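Actin binding protein family protein (Entamoeba histolytica HM-1:IMSS, PDB 6K2F) probably binds actin monomers and restrains their polymerization by sequestering them, the part described being the N-terminal ADF-homology domain of a twinfilin. Local coordinates at residues F12-M15 / N16-G19; T42-F45 / D46-L49; E69-D73 / I74-Y78; K95-Y98 / S99-A103; G120-F123 / S124-G127. All coordinates share one frame; numbering follows the deposited sequence.

Overall arrangement
All five contacts are local contacts within one ADF-homology domain, a mixed sheet flanked by helices. Contact 1 is the most buried; contacts 2 to 5 are partly buried, and contact 3 has the most exposed residues. Contacts 1 and 4 finish helices with serine and threonine hydroxyls turned back on backbone carbonyls, yet lie on opposite sides of the domain centre, about 24 Å apart between centres. Contacts 2 and 5 instead use aspartates to take backbone N-H groups at or just before a helix start, and touch where Leu49 packs on Gly127. Contact 3, a hairpin turn, meets contact 1 through Asn16 and contact 2 through Glu69 and Phe45. Contacts 1, 2 and 3 also touch the second subunit.

Contact 1. Residues F12-M15 / N16-G19; sequences FKDM and NSSG
Phe12 and Asn16 stand one turn apart on the last part of helix 6-18, a C-terminal helix end that closes on a glycine of positive phi. The Phe12 carbonyl takes the N-H of Asn16 at 2.8 Å from Phe12 O to Asn16 N, nearly along the C=O axis, while its ring crosses the Asn16 side chain at a slant: CE2 of Phe12 lies 4.1 Å from CB of Asn16, and ring and amide planes are only 13° apart. The aromatic residue suits this buried side, where Trp80 also meets its ring. Asn16 suits a polar site next to it, because its OD1 accepts from the backbone N of Tyr78 and from Trp80 NE1, and its ND2 donates to Thr75 OG1, tying the helix to the neighbouring hairpin. Lys13 contributes its carbonyl, which accepts from the N of Ser17; a water bridges Lys13 O and Asn16 ND2. At Asp14 the carbonyl is gripped twice, by the N and the OG of Ser18, which arrive from opposite faces of its plane. Ser18 has its hydroxyl beside its own backbone N (chi1 -51°), a position from which a short side chain can fold back on the preceding turn. Met15, buried and apolar, meets the last turn through CB, and its carbonyl receives the final bond. Gly19 adopts phi 64° as the chain leaves the helix, and its N lies 2.8 Å from Met15 O.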
loop_
_atom_site.group_PDB
_atom_site.type_symbol
_atom_site.label_atom_id
_atom_site.label_comp_id
_atom_site.label_asym_id
_atom_site.label_seq_id
_atom_site.Cartn_x
_atom_site.Cartn_y
_atom_site.Cartn_z
ATOM N N PHE A 12 -9.899 0.361 -10.370
ATOM C CA PHE A 12 -9.175 1.648 -10.327
ATOM C C PHE A 12 -9.910 2.619 -9.415
ATOM O O PHE A 12 -9.286 3.193 -8.505
ATOM C CB PHE A 12 -9.004 2.266 -11.712
ATOM C CG PHE A 12 -8.292 3.587 -11.614
ATOM C CD1 PHE A 12 -6.907 3.624 -11.554
ATOM C CD2 PHE A 12 -9.008 4.759 -11.485
ATOM C CE1 PHE A 12 -6.259 4.843 -11.435
ATOM C CE2 PHE A 12 -8.350 5.967 -11.337
ATOM C CZ PHE A 12 -6.979 5.998 -11.310
ATOM N N LYS A 13 -11.209 2.813 -9.640
ATOM C CA LYS A 13 -11.981 3.789 -8.835
ATOM C C LYS A 13 -11.963 3.375 -7.367
ATOM O O LYS A 13 -11.874 4.262 -6.528
ATOM C CB LYS A 13 -13.413 3.889 -9.348
ATOM C CG LYS A 13 -13.529 4.622 -10.671
ATOM C CD LYS A 13 -14.944 4.582 -11.234
ATOM C CE LYS A 13 -15.317 5.755 -12.121
ATOM N NZ LYS A 13 -14.146 6.347 -12.809
ATOM N N ASP A 14 -12.052 2.073 -7.092
ATOM C CA ASP A 14 -12.012 1.541 -5.711
ATOM C C ASP A 14 -10.656 1.869 -5.078
ATOM O O ASP A 14 -10.635 2.437 -3.965
ATOM C CB ASP A 14 -12.315 0.048 -5.665
ATOM C CG ASP A 14 -12.464 -0.434 -4.232
ATOM O OD1 ASP A 14 -13.136 0.273 -3.462
ATOM O OD2 ASP A 14 -11.869 -1.476 -3.892
ATOM N N MET A 15 -9.556 1.557 -5.758
ATOM C CA MET A 15 -8.202 1.821 -5.216
ATOM C C MET A 15 -7.973 3.329 -5.090
ATOM O O MET A 15 -7.393 3.770 -4.073
ATOM C CB MET A 15 -7.127 1.200 -6.103
ATOM C CG MET A 15 -5.779 1.184 -5.419
ATOM S SD MET A 15 -4.494 0.295 -6.345
ATOM C CE MET A 15 -5.136 -1.376 -6.309
ATOM N N ASN A 16 -8.484 4.116 -6.036
ATOM C CA ASN A 16 -8.355 5.592 -6.035
ATOM C C ASN A 16 -9.094 6.170 -4.823
ATOM O O ASN A 16 -8.539 7.023 -4.123
ATOM C CB ASN A 16 -8.889 6.202 -7.329
ATOM C CG ASN A 16 -8.673 7.695 -7.406
ATOM O OD1 ASN A 16 -7.550 8.173 -7.247
ATOM N ND2 ASN A 16 -9.742 8.446 -7.608
ATOM N N SER A 17 -10.329 5.747 -4.585
ATOM C CA SER A 17 -11.179 6.330 -3.524
ATOM C C SER A 17 -10.773 5.797 -2.143
ATOM O O SER A 17 -11.023 6.519 -1.162
ATOM C CB SER A 17 -12.633 6.082 -3.829
ATOM O OG SER A 17 -12.929 4.693 -3.748
ATOM N N SER A 18 -10.257 4.563 -2.047
ATOM C CA SER A 18 -10.002 3.872 -0.750
ATOM C C SER A 18 -8.526 3.974 -0.386
ATOM O O SER A 18 -8.203 3.729 0.773
ATOM C CB SER A 18 -10.456 2.444 -0.811
ATOM O OG SER A 18 -11.794 2.357 -1.285
ATOM N N GLY A 19 -7.651 4.285 -1.352
ATOM C CA GLY A 19 -6.207 4.436 -1.107
ATOM C C GLY A 19 -5.547 3.145 -0.652
ATOM O O GLY A 19 -4.428 3.223 -0.140
HETATM O O HOH W 1 -12.401 7.195 -7.735
#

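Contact 2. Residues T42-F45 / D46-L49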
loop_
_atom_site.group_PDB
_atom_site.type_symbol
_atom_site.label_atom_id
_atom_site.label_comp_id
_atom_site.label_asym_id
_atom_site.label_seq_id
_atom_site.Cartn_x
_atom_site.Cartn_y
_atom_site.Cartn_z
ATOM N N THR A 42 2.620 -0.802 0.068
ATOM C CA THR A 42 2.842 -0.336 1.449
ATOM C C THR A 42 2.536 1.166 1.513
ATOM O O THR A 42 2.091 1.747 0.509
ATOM C CB THR A 42 4.275 -0.643 1.923
ATOM O OG1 THR A 42 5.170 0.226 1.238
ATOM C CG2 THR A 42 4.684 -2.082 1.697
ATOM N N SER A 43 2.821 1.784 2.636
ATOM C CA SER A 43 2.691 3.245 2.795
ATOM C C SER A 43 3.948 3.947 2.247
ATOM O O SER A 43 3.999 5.181 2.371
ATOM C CB SER A 43 2.458 3.581 4.222
ATOM O OG SER A 43 3.591 3.233 4.987
ATOM N N ASP A 44 4.954 3.205 1.756
ATOM C CA ASP A 44 6.261 3.756 1.282
ATOM C C ASP A 44 6.288 3.776 -0.247
ATOM O O ASP A 44 6.582 2.747 -0.871
ATOM C CB ASP A 44 7.445 2.966 1.853
ATOM C CG ASP A 44 8.820 3.578 1.588
ATOM O OD1 ASP A 44 8.945 4.405 0.637
ATOM O OD2 ASP A 44 9.754 3.230 2.345
ATOM N N PHE A 45 5.960 4.923 -0.831
ATOM C CA PHE A 45 5.891 5.128 -2.298
ATOM C C PHE A 45 7.233 4.752 -2.930
ATOM O O PHE A 45 7.273 4.041 -3.936
ATOM C CB PHE A 45 5.537 6.587 -2.578
ATOM C CG PHE A 45 5.711 7.016 -4.010
ATOM C CD1 PHE A 45 4.698 6.806 -4.922
ATOM C CD2 PHE A 45 6.870 7.636 -4.440
ATOM C CE1 PHE A 45 4.820 7.237 -6.231
ATOM C CE2 PHE A 45 6.991 8.058 -5.753
ATOM C CZ PHE A 45 5.974 7.849 -6.647
ATOM N N ASP A 46 8.321 5.238 -2.336
ATOM C CA ASP A 46 9.677 5.061 -2.916
ATOM C C ASP A 46 10.012 3.568 -3.011
ATOM O O ASP A 46 10.422 3.116 -4.098
ATOM C CB ASP A 46 10.721 5.799 -2.083
ATOM C CG ASP A 46 10.627 7.315 -2.183
ATOM O OD1 ASP A 46 10.193 7.831 -3.232
ATOM O OD2 ASP A 46 10.981 7.975 -1.203
ATOM N N ALA A 47 9.839 2.825 -1.914
ATOM C CA ALA A 47 10.083 1.368 -1.861
ATOM C C ALA A 47 9.177 0.675 -2.879
ATOM O O ALA A 47 9.633 -0.221 -3.607
ATOM C CB ALA A 47 9.811 0.847 -0.475
ATOM N N ASP A 48 7.919 1.096 -2.953
ATOM C CA ASP A 48 6.931 0.378 -3.783
ATOM C C ASP A 48 7.277 0.520 -5.272
ATOM O O ASP A 48 6.876 -0.358 -6.063
ATOM C CB ASP A 48 5.499 0.832 -3.502
ATOM C CG ASP A 48 4.916 0.377 -2.168
ATOM O OD1 ASP A 48 5.630 -0.295 -1.349
ATOM O OD2 ASP A 48 3.728 0.717 -1.944
ATOM N N LEU A 49 7.994 1.576 -5.671
ATOM C CA LEU A 49 8.341 1.735 -7.104
ATOM C C LEU A 49 9.088 0.488 -7.581
ATOM O O LEU A 49 8.894 0.082 -8.740
ATOM C CB LEU A 49 9.166 3.006 -7.321
ATOM C CG LEU A 49 8.349 4.298 -7.343
ATOM C CD1 LEU A 49 9.257 5.512 -7.235
ATOM C CD2 LEU A 49 7.495 4.359 -8.600
#
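With CG of Asp48 set beside its own backbone N (chi1 -72°) and OG1 of Thr42 held between N and the carbonyl carbon (chi1 72°), the carboxylate and the threonine meet at a slant at the start of helix 45-49. Asp48 takes two bonds from one residue: OD1 accepts from Thr42 OG1 at 2.7 Å, and OD2 from Thr42 N at 2.8 Å, each met on the syn side. Threonine suits the place because its hydroxyl both donates to Asp48 and accepts from the N of Asp44, an ST turn that bends the chain into the helix. Asp44 is the N-cap: its OD1 receives the N-H of Ala47, nearly straight at 175° and 3.1 Å from OD1 to Ala47 N, from above the carboxylate plane. The small Ala47 methyl packs against Asp44 CG. The Phe45 ring has Leu49 CG over one face, and CE2 of Phe45 lies 3.7 Å from CD1 of Leu49; Phe66 meets the same ring. Arg22 makes a salt bridge to Asp48 OD2 and also donates to the carbonyl of Thr42. Asp44 OD1 and Asp46 OD2, like charges, lie 4.5 Å apart. The Thr42 donors and Arg22 probably favour the ionised form of Asp48, while the N-H of Ala47 at the helix start would do the same for Asp44.

Contact 3. Residues E69-D73 / I74-Y78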
loop_
_atom_site.group_PDB
_atom_site.type_symbol
_atom_site.label_atom_id
_atom_site.label_comp_id
_atom_site.label_asym_id
_atom_site.label_seq_id
_atom_site.Cartn_x
_atom_site.Cartn_y
_atom_site.Cartn_z
ATOM N N GLU A 69 1.485 9.541 -3.613
ATOM C CA GLU A 69 1.052 9.986 -2.262
ATOM C C GLU A 69 0.302 11.318 -2.316
ATOM O O GLU A 69 -0.079 11.821 -1.254
ATOM C CB GLU A 69 2.273 10.119 -1.357
ATOM C CG GLU A 69 2.891 8.788 -0.986
ATOM C CD GLU A 69 1.907 7.831 -0.344
ATOM O OE1 GLU A 69 1.278 8.206 0.663
ATOM O OE2 GLU A 69 1.718 6.751 -0.897
ATOM N N THR A 70 0.131 11.891 -3.507
ATOM C CA THR A 70 -0.509 13.212 -3.669
ATOM C C THR A 70 -2.010 12.987 -3.847
ATOM O O THR A 70 -2.392 12.198 -4.708
ATOM C CB THR A 70 0.138 13.999 -4.814
ATOM O OG1 THR A 70 1.484 14.256 -4.407
ATOM C CG2 THR A 70 -0.566 15.306 -5.096
ATOM N N ARG A 71 -2.812 13.635 -3.024
ATOM C CA ARG A 71 -4.287 13.540 -3.162
ATOM C C ARG A 71 -4.738 14.343 -4.390
ATOM O O ARG A 71 -4.064 15.315 -4.776
ATOM C CB ARG A 71 -4.976 13.964 -1.863
ATOM C CG ARG A 71 -4.769 12.996 -0.704
ATOM C CD ARG A 71 -5.500 11.673 -0.838
ATOM N NE ARG A 71 -6.948 11.843 -0.809
ATOM C CZ ARG A 71 -7.693 11.891 0.294
ATOM N NH1 ARG A 71 -7.138 11.781 1.491
ATOM N NH2 ARG A 71 -9.005 12.043 0.192
ATOM N N ASP A 72 -5.845 13.911 -4.987
ATOM C CA ASP A 72 -6.545 14.581 -6.112
ATOM C C ASP A 72 -7.892 15.093 -5.596
ATOM O O ASP A 72 -8.806 14.263 -5.393
ATOM C CB ASP A 72 -6.721 13.620 -7.289
ATOM C CG ASP A 72 -7.363 14.251 -8.509
ATOM O OD1 ASP A 72 -7.621 15.477 -8.474
ATOM O OD2 ASP A 72 -7.591 13.507 -9.483
ATOM N N ASP A 73 -7.998 16.399 -5.379
ATOM C CA ASP A 73 -9.229 17.013 -4.806
ATOM C C ASP A 73 -10.421 16.746 -5.729
ATOM O O ASP A 73 -11.540 16.548 -5.210
ATOM C CB ASP A 73 -9.034 18.501 -4.515
ATOM C CG ASP A 73 -8.107 18.765 -3.337
ATOM O OD1 ASP A 73 -8.239 18.065 -2.305
ATOM O OD2 ASP A 73 -7.255 19.658 -3.462
ATOM N N ILE A 74 -10.178 16.685 -7.038
ATOM C CA ILE A 74 -11.244 16.576 -8.076
ATOM C C ILE A 74 -12.016 15.265 -7.887
ATOM O O ILE A 74 -13.232 15.287 -8.083
ATOM C CB ILE A 74 -10.644 16.743 -9.490
ATOM C CG1 ILE A 74 -10.098 18.168 -9.652
ATOM C CG2 ILE A 74 -11.660 16.379 -10.565
ATOM C CD1 ILE A 74 -9.382 18.452 -10.951
ATOM N N THR A 75 -11.345 14.173 -7.518
ATOM C CA THR A 75 -11.934 12.815 -7.417
ATOM C C THR A 75 -11.949 12.346 -5.960
ATOM O O THR A 75 -12.387 11.183 -5.721
ATOM C CB THR A 75 -11.132 11.807 -8.243
ATOM O OG1 THR A 75 -9.850 11.660 -7.622
ATOM C CG2 THR A 75 -10.978 12.232 -9.687
ATOM N N ASN A 76 -11.393 13.149 -5.039
ATOM C CA ASN A 76 -11.360 12.798 -3.590
ATOM C C ASN A 76 -10.530 11.527 -3.451
ATOM O O ASN A 76 -10.740 10.751 -2.507
ATOM C CB ASN A 76 -12.768 12.622 -3.015
ATOM C CG ASN A 76 -12.811 12.583 -1.508
ATOM O OD1 ASN A 76 -13.686 11.934 -0.921
ATOM N ND2 ASN A 76 -11.911 13.314 -0.882
ATOM N N GLY A 77 -9.609 11.355 -4.388
ATOM C CA GLY A 77 -8.719 10.194 -4.445
ATOM C C GLY A 77 -7.274 10.651 -4.505
ATOM O O GLY A 77 -6.913 11.525 -3.730
ATOM N N TYR A 78 -6.522 10.115 -5.450
ATOM C CA TYR A 78 -5.064 10.332 -5.570
ATOM C C TYR A 78 -4.706 10.706 -7.009
ATOM O O TYR A 78 -5.437 10.377 -7.962
ATOM C CB TYR A 78 -4.335 9.057 -5.169
ATOM C CG TYR A 78 -4.178 8.850 -3.687
ATOM C CD1 TYR A 78 -3.118 9.438 -3.019
ATOM C CD2 TYR A 78 -5.044 8.054 -2.951
ATOM C CE1 TYR A 78 -2.896 9.225 -1.672
ATOM C CE2 TYR A 78 -4.830 7.827 -1.598
ATOM C CZ TYR A 78 -3.762 8.428 -0.951
ATOM O OH TYR A 78 -3.496 8.245 0.390
HETATM O O HOH W 2 -7.933 10.775 -9.068
#
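Arg71 folds over Tyr78, its CD resting 3.7 Å from the ring centroid in a CH-pi contact over the centre of one face. Bends at chi2 and chi3 (-71° and -65°) then turn the guanidinium back across the hairpin, where NE donates to Gly77 O at 2.9 Å, with that oxygen in the guanidinium plane. The same Gly77 O accepts from Asp72 N at 2.9 Å, on the opposite face of its carbonyl plane. Across the tip, Asp72 O accepts from Gly77 N and, weakly, from Asn76 N, a G1 beta bulge; Asn76 has phi 63°, a left-handed conformation that asparagine tolerates well. Asp72 OD1 takes Ile74 N from above the carboxylate plane, and a water lies within bonding distance of OD2, Thr75 OG1 and Tyr78 O. In the next shell Ser112 holds Asp72 OD2, and Arg67 adds a cation-pi contact to Tyr78. Met96 of the second subunit packs on Arg71 and Tyr78. The buried Asp72 carboxylate is bonded by Ile74 N, Ser112 OG and probably a water, neutral donors that may spread its negative charge without an ion pair.

Contact 4. Residues K95-Y98 / S99-A103; sequences KMLY and SSTKA
Ser100 and Thr101 both reach back one turn of helix 92-101, but with different torsions. In Ser100 the hydroxyl sits between the backbone N and the carbonyl carbon (chi1 65°), and OG donates to Met96 O at 3.0 Å. In Thr101 the OG1 branch instead lies beside its backbone N, opposite the carbonyl carbon (chi1 -60°), which brings OG1 to 2.7 Å from Leu97 O. Each of these carbonyls also accepts the main-chain N-H of the same hydroxyl residue, and in both cases the two donors come from opposite faces of the carbonyl plane. Short hydroxyl side chains suit this turn because they can fold back on a carbonyl that already serves the backbone. Leu97 and Thr101 lie side by side and point the same way, with Leu97 CD1 4.2 Å from Thr101 OG1. The backbone N of Ser99 bonds to Lys95 O at 2.8 Å. The bond from Lys102 N to Tyr98 O is weak. Tyr98 and Thr101 are buried: Tyr98 accepts twice, its carbonyl from Tyr63 OH and its hydroxyl oxygen from Ile28 N. The helix thereby lies over strands 23-29 and 62-68, with Leu97 and Thr101 against Ile28 and with Thr101 and Lys102 against Tyr63.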
loop_
_atom_site.group_PDB
_atom_site.type_symbol
_atom_site.label_atom_id
_atom_site.label_comp_id
_atom_site.label_asym_id
_atom_site.label_seq_id
_atom_site.Cartn_x
_atom_site.Cartn_y
_atom_site.Cartn_z
ATOM N N LYS A 95 3.241 -2.693 -30.532
ATOM C CA LYS A 95 3.812 -1.426 -30.025
ATOM C C LYS A 95 2.886 -0.275 -30.393
ATOM O O LYS A 95 2.655 0.593 -29.524
ATOM C CB LYS A 95 5.194 -1.157 -30.606
ATOM C CG LYS A 95 6.265 -2.105 -30.131
ATOM C CD LYS A 95 7.656 -1.587 -30.418
ATOM C CE LYS A 95 7.988 -1.532 -31.878
ATOM N NZ LYS A 95 9.373 -1.032 -32.069
ATOM N N MET A 96 2.334 -0.288 -31.606
ATOM C CA MET A 96 1.446 0.807 -32.071
ATOM C C MET A 96 0.159 0.764 -31.241
ATOM O O MET A 96 -0.292 1.828 -30.786
ATOM C CB MET A 96 1.093 0.691 -33.556
ATOM C CG MET A 96 2.255 0.955 -34.513
ATOM S SD MET A 96 3.175 2.508 -34.229
ATOM C CE MET A 96 4.549 1.903 -33.251
ATOM N N LEU A 97 -0.400 -0.428 -31.032
ATOM C CA LEU A 97 -1.643 -0.578 -30.239
ATOM C C LEU A 97 -1.399 -0.087 -28.812
ATOM O O LEU A 97 -2.216 0.684 -28.304
ATOM C CB LEU A 97 -2.075 -2.042 -30.215
ATOM C CG LEU A 97 -3.480 -2.276 -29.672
ATOM C CD1 LEU A 97 -4.529 -1.619 -30.558
ATOM C CD2 LEU A 97 -3.756 -3.763 -29.547
ATOM N N TYR A 98 -0.311 -0.492 -28.156
ATOM C CA TYR A 98 -0.061 -0.062 -26.759
ATOM C C TYR A 98 0.241 1.431 -26.699
ATOM O O TYR A 98 -0.197 2.099 -25.769
ATOM C CB TYR A 98 1.046 -0.881 -26.099
ATOM C CG TYR A 98 0.505 -2.126 -25.458
ATOM C CD1 TYR A 98 0.294 -3.283 -26.192
ATOM C CD2 TYR A 98 0.156 -2.121 -24.126
ATOM C CE1 TYR A 98 -0.212 -4.421 -25.577
ATOM C CE2 TYR A 98 -0.329 -3.242 -23.494
ATOM C CZ TYR A 98 -0.544 -4.394 -24.228
ATOM O OH TYR A 98 -1.050 -5.530 -23.642
ATOM N N SER A 99 0.997 1.948 -27.656
ATOM C CA SER A 99 1.366 3.384 -27.658
ATOM C C SER A 99 0.108 4.238 -27.864
ATOM O O SER A 99 -0.098 5.195 -27.084
ATOM C CB SER A 99 2.429 3.647 -28.699
ATOM O OG SER A 99 2.678 5.040 -28.824
ATOM N N SER A 100 -0.725 3.912 -28.854
ATOM C CA SER A 100 -1.936 4.715 -29.196
ATOM C C SER A 100 -2.991 4.602 -28.080
ATOM O O SER A 100 -3.764 5.562 -27.886
ATOM C CB SER A 100 -2.513 4.322 -30.525
ATOM O OG SER A 100 -3.002 2.995 -30.485
ATOM N N THR A 101 -3.026 3.483 -27.357
ATOM C CA THR A 101 -4.067 3.203 -26.322
ATOM C C THR A 101 -3.696 3.882 -24.992
ATOM O O THR A 101 -4.608 4.046 -24.145
ATOM C CB THR A 101 -4.294 1.691 -26.211
ATOM O OG1 THR A 101 -4.735 1.215 -27.482
ATOM C CG2 THR A 101 -5.270 1.314 -25.123
ATOM N N LYS A 102 -2.453 4.344 -24.810
ATOM C CA LYS A 102 -2.041 5.101 -23.588
ATOM C C LYS A 102 -3.041 6.220 -23.294
ATOM O O LYS A 102 -3.345 6.453 -22.113
ATOM C CB LYS A 102 -0.671 5.769 -23.746
ATOM C CG LYS A 102 0.546 4.890 -23.524
ATOM C CD LYS A 102 1.819 5.713 -23.365
ATOM C CE LYS A 102 2.251 6.403 -24.645
ATOM N NZ LYS A 102 3.552 7.100 -24.480
ATOM N N ALA A 103 -3.498 6.937 -24.319
ATOM C CA ALA A 103 -4.328 8.155 -24.158
ATOM C C ALA A 103 -5.691 7.777 -23.572
ATOM O O ALA A 103 -6.358 8.659 -23.001
ATOM C CB ALA A 103 -4.481 8.883 -25.471
#

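Contact 5. Residues G120-F123 / S124-G127; sequences GTVF and SDFG
Phe126 brings the CZ corner of its ring to Gly120, with CZ of Phe126 3.5 Å from CA of Gly120. Glycine suits this spot, where Phe126 CZ and Asp125 CB come close to its CA. The ring also nears the Val122 carbonyl, at 3.6 Å from CD2 of Phe126 to Val122 O. Asp125 swings its carboxylate back over the turn (chi1 -71°), and OD2 accepts from Thr121 N at 2.8 Å through its anti lone pair, the N-H nearly straight at 163°. Val122 N adds a weak bond to the same oxygen, and a water bridges OD2 and Thr121 OG1. Aspartate suits the place because one oxygen can gather two successive N-H groups. Val122 CG2 packs beside this carboxylate, 3.5 Å from Asp125 OD2. Two backbone bonds close the turn: Asp125 N to Val122 O at 3.0 Å and Phe126 N to Phe123 O at 2.9 Å. Outside, Phe123 meets Tyr85 edge-to-face, and Phe126 packs on Leu83, Tyr85 and Leu56. The i to i+3 bonds are those of a 3-10 turn, here linking strand 114-120 to the C-terminal helix 127-137 of the ADF-homology fold.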
loop_
_atom_site.group_PDB
_atom_site.type_symbol
_atom_site.label_atom_id
_atom_site.label_comp_id
_atom_site.label_asym_id
_atom_site.label_seq_id
_atom_site.Cartn_x
_atom_site.Cartn_y
_atom_site.Cartn_z
ATOM N N GLY A 120 8.468 3.613 -21.147
ATOM C CA GLY A 120 9.763 2.939 -20.959
ATOM C C GLY A 120 9.847 1.724 -21.849
ATOM O O GLY A 120 8.795 1.205 -22.223
ATOM N N THR A 121 11.057 1.315 -22.221
ATOM C CA THR A 121 11.244 0.177 -23.168
ATOM C C THR A 121 12.021 -0.954 -22.510
ATOM O O THR A 121 12.138 -2.002 -23.138
ATOM C CB THR A 121 11.918 0.658 -24.455
ATOM O OG1 THR A 121 13.273 1.022 -24.158
ATOM C CG2 THR A 121 11.167 1.824 -25.073
ATOM N N VAL A 122 12.574 -0.729 -21.322
ATOM C CA VAL A 122 13.376 -1.751 -20.586
ATOM C C VAL A 122 12.964 -1.654 -19.116
ATOM O O VAL A 122 12.469 -0.583 -18.686
ATOM C CB VAL A 122 14.886 -1.538 -20.784
ATOM C CG1 VAL A 122 15.322 -1.758 -22.212
ATOM C CG2 VAL A 122 15.292 -0.148 -20.368
ATOM N N PHE A 123 13.155 -2.722 -18.366
ATOM C CA PHE A 123 12.831 -2.757 -16.923
ATOM C C PHE A 123 13.535 -1.621 -16.182
ATOM O O PHE A 123 12.939 -1.021 -15.251
ATOM C CB PHE A 123 13.248 -4.078 -16.303
ATOM C CG PHE A 123 12.384 -5.274 -16.623
ATOM C CD1 PHE A 123 11.579 -5.334 -17.747
ATOM C CD2 PHE A 123 12.441 -6.372 -15.782
ATOM C CE1 PHE A 123 10.814 -6.452 -17.997
ATOM C CE2 PHE A 123 11.670 -7.493 -16.034
ATOM C CZ PHE A 123 10.859 -7.524 -17.134
ATOM N N SER A 124 14.754 -1.298 -16.573
ATOM C CA SER A 124 15.601 -0.300 -15.881
ATOM C C SER A 124 15.051 1.122 -16.103
ATOM O O SER A 124 15.543 2.056 -15.434
ATOM C CB SER A 124 17.043 -0.442 -16.306
ATOM O OG SER A 124 17.225 -0.176 -17.692
ATOM N N ASP A 125 14.069 1.305 -16.982
ATOM C CA ASP A 125 13.328 2.590 -17.096
ATOM C C ASP A 125 12.344 2.786 -15.948
ATOM O O ASP A 125 11.776 3.908 -15.828
ATOM C CB ASP A 125 12.583 2.721 -18.417
ATOM C CG ASP A 125 13.493 2.931 -19.609
ATOM O OD1 ASP A 125 14.629 3.492 -19.441
ATOM O OD2 ASP A 125 13.075 2.514 -20.719
ATOM N N PHE A 126 12.126 1.756 -15.147
ATOM C CA PHE A 126 11.162 1.772 -14.030
ATOM C C PHE A 126 11.907 1.494 -12.736
ATOM O O PHE A 126 13.144 1.632 -12.678
ATOM C CB PHE A 126 10.016 0.822 -14.384
ATOM C CG PHE A 126 9.347 1.178 -15.687
ATOM C CD1 PHE A 126 8.524 2.289 -15.782
ATOM C CD2 PHE A 126 9.515 0.406 -16.829
ATOM C CE1 PHE A 126 7.914 2.645 -16.974
ATOM C CE2 PHE A 126 8.869 0.743 -18.016
ATOM C CZ PHE A 126 8.072 1.859 -18.093
ATOM N N GLY A 127 11.159 1.130 -11.699
ATOM C CA GLY A 127 11.698 1.119 -10.338
ATOM C C GLY A 127 12.013 2.524 -9.849
ATOM O O GLY A 127 11.778 3.524 -10.554
HETATM O O HOH W 3 14.308 3.026 -22.974
#